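Local atomic coordinates of transcriptional regulator (Streptococcus pneumoniae, PDB entry 2GNP), a protein that probably regulates transcription in response to a sugar-like effector bound by its Rossmann-type domain. Residues E26-N30 with R42-V46; V156-F161 with T186-C191. One frame throughout, in Å; residues are numbered along the deposited sequence.

Interaction 1: residues E26-N30 with R42-V46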
ATOM      1  N   GLU A  26      -8.749   2.663  11.569  1.00 12.57           N
ATOM      2  CA  GLU A  26      -9.448   3.948  11.726  1.00 14.55           C
ATOM      3  C   GLU A  26     -10.413   4.083  10.589  1.00 16.15           C
ATOM      4  O   GLU A  26     -10.020   3.946   9.415  1.00 15.34           O
ATOM      5  CB  GLU A  26      -8.501   5.165  11.759  1.00 15.39           C
ATOM      6  CG  GLU A  26      -7.671   5.329  13.069  1.00 17.05           C
ATOM      7  CD  GLU A  26      -6.463   4.386  13.157  1.00 19.78           C
ATOM      8  OE1 GLU A  26      -5.908   4.036  12.095  1.00 19.34           O
ATOM      9  OE2 GLU A  26      -6.050   4.053  14.298  1.00 23.83           O
ATOM     10  N   ILE A  27     -11.694   4.346  10.911  1.00 15.19           N
ATOM     11  CA  ILE A  27     -12.721   4.575   9.892  1.00 15.57           C
ATOM     12  C   ILE A  27     -13.088   6.067   9.976  1.00 18.04           C
ATOM     13  O   ILE A  27     -13.640   6.515  10.995  1.00 18.47           O
ATOM     14  CB  ILE A  27     -14.018   3.693  10.123  1.00 16.05           C
ATOM     15  CG1 ILE A  27     -13.684   2.184  10.085  1.00 17.07           C
ATOM     16  CG2 ILE A  27     -15.054   4.029   9.101  1.00 15.13           C
ATOM     17  CD1 ILE A  27     -14.806   1.339  10.653  1.00 16.41           C
ATOM     18  N   ILE A  28     -12.767   6.799   8.916  1.00 17.99           N
ATOM     19  CA  ILE A  28     -13.176   8.212   8.787  1.00 18.65           C
ATOM     20  C   ILE A  28     -14.631   8.328   8.354  1.00 18.87           C
ATOM     21  O   ILE A  28     -15.019   7.767   7.336  1.00 16.40           O
ATOM     22  CB  ILE A  28     -12.259   8.999   7.793  1.00 20.06           C
ATOM     23  CG1 ILE A  28     -10.858   9.199   8.376  1.00 22.09           C
ATOM     24  CG2 ILE A  28     -12.819  10.418   7.478  1.00 20.06           C
ATOM     25  CD1 ILE A  28     -10.086   8.042   8.448  1.00 21.09           C
ATOM     26  N   PRO A  29     -15.436   9.131   9.090  1.00 20.69           N
ATOM     27  CA  PRO A  29     -16.828   9.308   8.713  1.00 22.10           C
ATOM     28  C   PRO A  29     -16.954  10.133   7.440  1.00 21.98           C
ATOM     29  O   PRO A  29     -16.078  10.988   7.174  1.00 24.03           O
ATOM     30  CB  PRO A  29     -17.410  10.082   9.898  1.00 22.80           C
ATOM     31  CG  PRO A  29     -16.264  10.864  10.448  1.00 24.10           C
ATOM     32  CD  PRO A  29     -15.076   9.896  10.301  1.00 22.47           C
ATOM     33  N   ASN A  30     -18.000   9.870   6.659  1.00 22.03           N
ATOM     34  CA  ASN A  30     -18.264  10.686   5.494  1.00 23.24           C
ATOM     35  C   ASN A  30     -19.337  11.702   5.926  1.00 24.07           C
ATOM     36  O   ASN A  30     -20.293  11.304   6.609  1.00 24.25           O
ATOM     37  CB  ASN A  30     -18.780   9.837   4.336  1.00 21.90           C
ATOM     38  CG  ASN A  30     -17.736   8.831   3.835  1.00 23.69           C
ATOM     39  OD1 ASN A  30     -17.624   7.717   4.358  1.00 21.35           O
ATOM     40  ND2 ASN A  30     -16.945   9.250   2.863  1.00 20.66           N
ATOM     41  N   ARG A  42      -9.311  14.880   5.232  1.00 19.46           N
ATOM     42  CA  ARG A  42      -9.681  14.336   6.534  1.00 19.56           C
ATOM     43  C   ARG A  42      -8.993  12.997   6.749  1.00 17.83           C
ATOM     44  O   ARG A  42      -8.466  12.754   7.821  1.00 19.18           O
ATOM     45  CB  ARG A  42     -11.180  14.158   6.613  1.00 19.40           C
ATOM     46  CG  ARG A  42     -11.708  14.022   8.069  1.00 23.92           C
ATOM     47  CD  ARG A  42     -13.160  14.628   8.224  1.00 28.75           C
ATOM     48  NE  ARG A  42     -14.036  13.927   7.342  1.00 33.99           N
ATOM     49  CZ  ARG A  42     -14.903  14.447   6.502  1.00 28.78           C
ATOM     50  NH1 ARG A  42     -15.169  15.779   6.424  1.00 27.95           N
ATOM     51  NH2 ARG A  42     -15.536  13.595   5.756  1.00 25.93           N
ATOM     52  N   ILE A  43      -8.987  12.185   5.693  1.00 18.03           N
ATOM     53  CA  ILE A  43      -8.383  10.857   5.742  1.00 18.38           C
ATOM     54  C   ILE A  43      -6.870  11.045   5.871  1.00 17.77           C
ATOM     55  O   ILE A  43      -6.236  10.403   6.703  1.00 18.32           O
ATOM     56  CB  ILE A  43      -8.749  10.027   4.491  1.00 18.38           C
ATOM     57  CG1 ILE A  43     -10.243   9.663   4.501  1.00 20.09           C
ATOM     58  CG2 ILE A  43      -7.874   8.763   4.390  1.00 20.66           C
ATOM     59  CD1 ILE A  43     -10.740   9.099   3.195  1.00 23.21           C
ATOM     60  N   SER A  44      -6.324  11.937   5.069  1.00 16.86           N
ATOM     61  CA  SER A  44      -4.872  12.176   5.076  1.00 17.19           C
ATOM     62  C   SER A  44      -4.358  12.671   6.404  1.00 18.25           C
ATOM     63  O   SER A  44      -3.240  12.311   6.813  1.00 17.99           O
ATOM     64  CB  SER A  44      -4.453  13.149   3.968  1.00 16.26           C
ATOM     65  OG  SER A  44      -4.741  12.641   2.703  1.00 18.90           O
ATOM     66  N   GLN A  45      -5.122  13.535   7.097  1.00 19.10           N
ATOM     67  CA  GLN A  45      -4.658  14.053   8.390  1.00 20.65           C
ATOM     68  C   GLN A  45      -4.641  12.963   9.459  1.00 19.62           C
ATOM     69  O   GLN A  45      -3.754  12.898  10.295  1.00 20.32           O
ATOM     70  CB  GLN A  45      -5.545  15.249   8.820  1.00 21.93           C
ATOM     71  CG  GLN A  45      -5.054  15.918  10.050  1.00 26.89           C
ATOM     72  CD  GLN A  45      -3.644  16.507   9.871  1.00 31.00           C
ATOM     73  OE1 GLN A  45      -2.722  16.123  10.583  1.00 37.67           O
ATOM     74  NE2 GLN A  45      -3.478  17.397   8.904  1.00 31.25           N
ATOM     75  N   VAL A  46      -5.667  12.102   9.431  1.00 18.39           N
ATOM     76  CA  VAL A  46      -5.756  11.021  10.396  1.00 18.28           C
ATOM     77  C   VAL A  46      -4.541  10.127  10.157  1.00 17.08           C
ATOM     78  O   VAL A  46      -3.782   9.821  11.098  1.00 17.56           O
ATOM     79  CB  VAL A  46      -7.053  10.275  10.251  1.00 18.05           C
ATOM     80  CG1 VAL A  46      -6.995   8.917  11.020  1.00 18.92           C
ATOM     81  CG2 VAL A  46      -8.244  11.179  10.754  1.00 17.57           C
TER
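R42 NH2 is shared between two acceptors: within the contact it donates to P29 O at 3.0 Å, and beyond it the same nitrogen forms a salt bridge with D34. The N-H...O angle of 135° marks the bond to P29 O as weak, and this oxygen lies obliquely to the guanidinium, neither squarely over a face nor at an edge. The R42 chain leaves with CG anti to the backbone N (chi1 -162°), then bends at chi2 and chi3, which swings the guanidinium across the end of strand 24-28. On the way its aliphatic part and the side chain of I28 slide past each other in opposite directions. I28 CG2 sits at the edge of the guanidinium, close to its plane, 3.7 Å from R42 NE.

I28 is the main apolar element, burying 92 Å² against the helix. Its atoms divide the work: methyl CG2 lies against R42, while CB meets I43 CG1 at 3.9 Å as those two side chains cross obliquely. The I28 and V46 side chains reach toward each other tip to tip, with the end methyl I28 CD1 4.1 Å from V46 CG1. Two residues earlier, E26 adds its CB, 4.1 Å from V46 CG1; its carboxylate turns to H248 on the neighbouring strand 248-252.

The short axes approach to 9.3 Å at 155°, close to antiparallel; E26 and I28, two apart on one face of the strand, meet R42, I43 and V46 on one side of helix 36-54. This is helix-on-sheet packing in the Rossmann-like domain. Chemically, apolar branches carry most of the contact, whereas the weak bond and the D34 salt bridge together probably limit the movement of the arginine head.

Interaction 2: residues V156-F161 with T186-C191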
ATOM      1  N   VAL A 156       1.577   1.750   2.667  1.00 10.03           N
ATOM      2  CA  VAL A 156       1.200   1.330   1.302  1.00 10.25           C
ATOM      3  C   VAL A 156      -0.209   1.872   0.922  1.00  9.59           C
ATOM      4  O   VAL A 156      -1.078   2.115   1.782  1.00 11.19           O
ATOM      5  CB  VAL A 156       1.182  -0.217   1.165  1.00  9.75           C
ATOM      6  CG1 VAL A 156       2.539  -0.816   1.528  1.00 12.03           C
ATOM      7  CG2 VAL A 156       0.015  -0.858   1.976  1.00 11.40           C
ATOM      8  N   GLY A 157      -0.388   2.121  -0.356  1.00 10.98           N
ATOM      9  CA  GLY A 157      -1.739   2.297  -0.918  1.00 12.42           C
ATOM     10  C   GLY A 157      -2.215   0.926  -1.442  1.00 12.90           C
ATOM     11  O   GLY A 157      -1.464  -0.069  -1.426  1.00 14.33           O
ATOM     12  N   ILE A 158      -3.454   0.877  -1.921  1.00 12.32           N
ATOM     13  CA  ILE A 158      -4.031  -0.357  -2.502  1.00 13.85           C
ATOM     14  C   ILE A 158      -4.635   0.077  -3.821  1.00 13.73           C
ATOM     15  O   ILE A 158      -5.445   1.031  -3.861  1.00 14.49           O
ATOM     16  CB  ILE A 158      -5.130  -0.988  -1.588  1.00 13.47           C
ATOM     17  CG1 ILE A 158      -4.497  -1.534  -0.273  1.00 15.00           C
ATOM     18  CG2 ILE A 158      -5.899  -2.113  -2.369  1.00 12.82           C
ATOM     19  CD1 ILE A 158      -5.556  -1.903   0.834  1.00 14.12           C
ATOM     20  N   GLY A 159      -4.245  -0.609  -4.905  1.00 13.43           N
ATOM     21  CA  GLY A 159      -4.800  -0.292  -6.237  1.00 13.69           C
ATOM     22  C   GLY A 159      -5.920  -1.256  -6.627  1.00 15.02           C
ATOM     23  O   GLY A 159      -6.029  -2.363  -6.087  1.00 13.64           O
ATOM     24  N   ASP A 160      -6.808  -0.785  -7.504  1.00 15.97           N
ATOM     25  CA  ASP A 160      -7.896  -1.639  -7.970  1.00 17.66           C
ATOM     26  C   ASP A 160      -7.556  -2.106  -9.383  1.00 18.08           C
ATOM     27  O   ASP A 160      -6.539  -1.679  -9.924  1.00 18.82           O
ATOM     28  CB  ASP A 160      -9.262  -0.896  -7.943  1.00 18.99           C
ATOM     29  CG  ASP A 160      -9.299   0.307  -8.840  1.00 22.09           C
ATOM     30  OD1 ASP A 160      -9.443   1.448  -8.318  1.00 28.79           O
ATOM     31  OD2 ASP A 160      -9.166   0.150 -10.066  1.00 23.65           O
ATOM     32  N   PHE A 161      -8.390  -2.956  -9.988  1.00 17.84           N
ATOM     33  CA  PHE A 161      -8.079  -3.460 -11.317  1.00 19.10           C
ATOM     34  C   PHE A 161      -9.240  -3.118 -12.236  1.00 20.54           C
ATOM     35  O   PHE A 161      -9.517  -3.837 -13.203  1.00 20.05           O
ATOM     36  CB  PHE A 161      -7.821  -4.949 -11.256  1.00 19.99           C
ATOM     37  CG  PHE A 161      -6.998  -5.471 -12.388  1.00 20.61           C
ATOM     38  CD1 PHE A 161      -7.527  -6.418 -13.252  1.00 20.49           C
ATOM     39  CD2 PHE A 161      -5.706  -5.012 -12.604  1.00 21.09           C
ATOM     40  CE1 PHE A 161      -6.741  -6.913 -14.328  1.00 19.69           C
ATOM     41  CE2 PHE A 161      -4.951  -5.491 -13.656  1.00 18.26           C
ATOM     42  CZ  PHE A 161      -5.469  -6.456 -14.506  1.00 21.36           C
ATOM     43  N   THR A 186      -8.204 -11.117 -11.435  1.00 16.60           N
ATOM     44  CA  THR A 186      -7.478 -10.158 -10.588  1.00 15.86           C
ATOM     45  C   THR A 186      -8.434  -9.073 -10.119  1.00 14.70           C
ATOM     46  O   THR A 186      -9.283  -8.543 -10.917  1.00 15.56           O
ATOM     47  CB  THR A 186      -6.317  -9.557 -11.398  1.00 14.66           C
ATOM     48  OG1 THR A 186      -5.423 -10.635 -11.701  1.00 16.50           O
ATOM     49  CG2 THR A 186      -5.547  -8.477 -10.598  1.00 16.35           C
ATOM     50  N   VAL A 187      -8.308  -8.665  -8.853  1.00 14.42           N
ATOM     51  CA  VAL A 187      -9.167  -7.624  -8.324  1.00 16.63           C
ATOM     52  C   VAL A 187      -8.396  -6.364  -7.879  1.00 16.52           C
ATOM     53  O   VAL A 187      -8.995  -5.303  -7.683  1.00 17.69           O
ATOM     54  CB  VAL A 187     -10.100  -8.097  -7.170  1.00 18.84           C
ATOM     55  CG1 VAL A 187     -11.023  -9.293  -7.621  1.00 19.59           C
ATOM     56  CG2 VAL A 187      -9.327  -8.448  -5.945  1.00 21.46           C
ATOM     57  N   GLY A 188      -7.091  -6.506  -7.656  1.00 15.46           N
ATOM     58  CA  GLY A 188      -6.369  -5.342  -7.137  1.00 13.88           C
ATOM     59  C   GLY A 188      -4.888  -5.625  -7.023  1.00 14.71           C
ATOM     60  O   GLY A 188      -4.384  -6.729  -7.400  1.00 13.81           O
ATOM     61  N   GLU A 189      -4.169  -4.592  -6.552  1.00 13.88           N
ATOM     62  CA  GLU A 189      -2.712  -4.746  -6.282  1.00 15.24           C
ATOM     63  C   GLU A 189      -2.269  -4.023  -5.041  1.00 13.08           C
ATOM     64  O   GLU A 189      -2.904  -3.057  -4.606  1.00 12.82           O
ATOM     65  CB  GLU A 189      -1.783  -4.432  -7.440  1.00 18.58           C
ATOM     66  CG  GLU A 189      -1.489  -2.982  -7.849  1.00 19.44           C
ATOM     67  CD  GLU A 189      -0.874  -1.946  -6.854  1.00 14.94           C
ATOM     68  OE1 GLU A 189       0.124  -2.090  -6.056  1.00 21.06           O
ATOM     69  OE2 GLU A 189      -1.461  -0.817  -6.872  1.00 18.52           O
ATOM     70  N   ILE A 190      -1.203  -4.569  -4.461  1.00 12.52           N
ATOM     71  CA  ILE A 190      -0.541  -3.953  -3.312  1.00 12.91           C
ATOM     72  C   ILE A 190       0.935  -4.198  -3.516  1.00 13.47           C
ATOM     73  O   ILE A 190       1.350  -5.295  -3.888  1.00 12.80           O
ATOM     74  CB  ILE A 190      -1.126  -4.552  -1.986  1.00 13.64           C
ATOM     75  CG1 ILE A 190      -0.702  -3.735  -0.750  1.00 15.15           C
ATOM     76  CG2 ILE A 190      -0.787  -6.112  -1.811  1.00 13.10           C
ATOM     77  CD1 ILE A 190      -1.483  -4.173   0.563  1.00 15.83           C
ATOM     78  N   CYS A 191       1.767  -3.168  -3.302  1.00 13.90           N
ATOM     79  CA  CYS A 191       3.205  -3.280  -3.569  1.00 14.96           C
ATOM     80  C   CYS A 191       3.489  -3.827  -4.988  1.00 14.66           C
ATOM     81  O   CYS A 191       4.450  -4.542  -5.180  1.00 15.02           O
ATOM     82  CB  CYS A 191       3.915  -4.138  -2.541  1.00 15.68           C
ATOM     83  SG  CYS A 191       3.899  -3.329  -0.910  1.00 17.59           S
TER
HETATM   84  O   HOH W   1       0.806  -0.545  -3.026  1.00 19.71           O
HETATM   85  O   HOH W   2     -11.103  -4.257  -8.605  1.00 30.13           O
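The F161 ring receives T186 CG2 over one face, as a CH-pi contact: the methyl lies 3.9 Å from the ring centroid and 14° off the normal, displaced toward the rim. With chi1 at -157° the ring swings away from its own amide and faces the T186 methyl, and K166 makes a cation-pi contact with the same ring.

Next to it the backbones pair in an antiparallel register. G159 and E189 form the hydrogen-bonded pair, with G159 N to E189 O at 2.8 Å and E189 N to G159 O at 2.9 Å. D160 and G188 follow as a non-hydrogen-bonded pair. Farther along, the strands part and water 1 spans them, donating to G157 O and accepting from C191 N, both at 2.8 Å. I190 CD1 lies 3.9 Å from V156 CG2, and V156 CG1 touches C191 SG at 3.8 Å. I158 runs alongside I190, pointing the same way, with I158 CG1 4.1 Å from I190 CD1.

A classic beta bulge sets V187 and G188 together opposite F195 of strand 193-195. Strand 153-160 pairs in parallel with 60-63 and 223-227, helix 234-242 packs on I158 and D160, and helix 175-183 covers F161.

Both contacts reach the same mixed sheet but join different elements: interaction 1 sets helix 36-54 on strand 24-28, and interaction 2 pairs strand 153-160 with strand 188-190. Their centres are 20 Å apart, with nearest atoms about 10 Å apart, so they do not touch. Interaction 2 lies deeper, 8 Å from the chain centre against 16 Å, with seven of its twelve touching residues buried, compared with two of seven. Two main-chain hydrogen bonds and one well-placed bridging water join the strands there, whereas helix and strand in interaction 1 meet mainly through apolar side chains, with one weak arginine bond to a loop carbonyl at its more peripheral position.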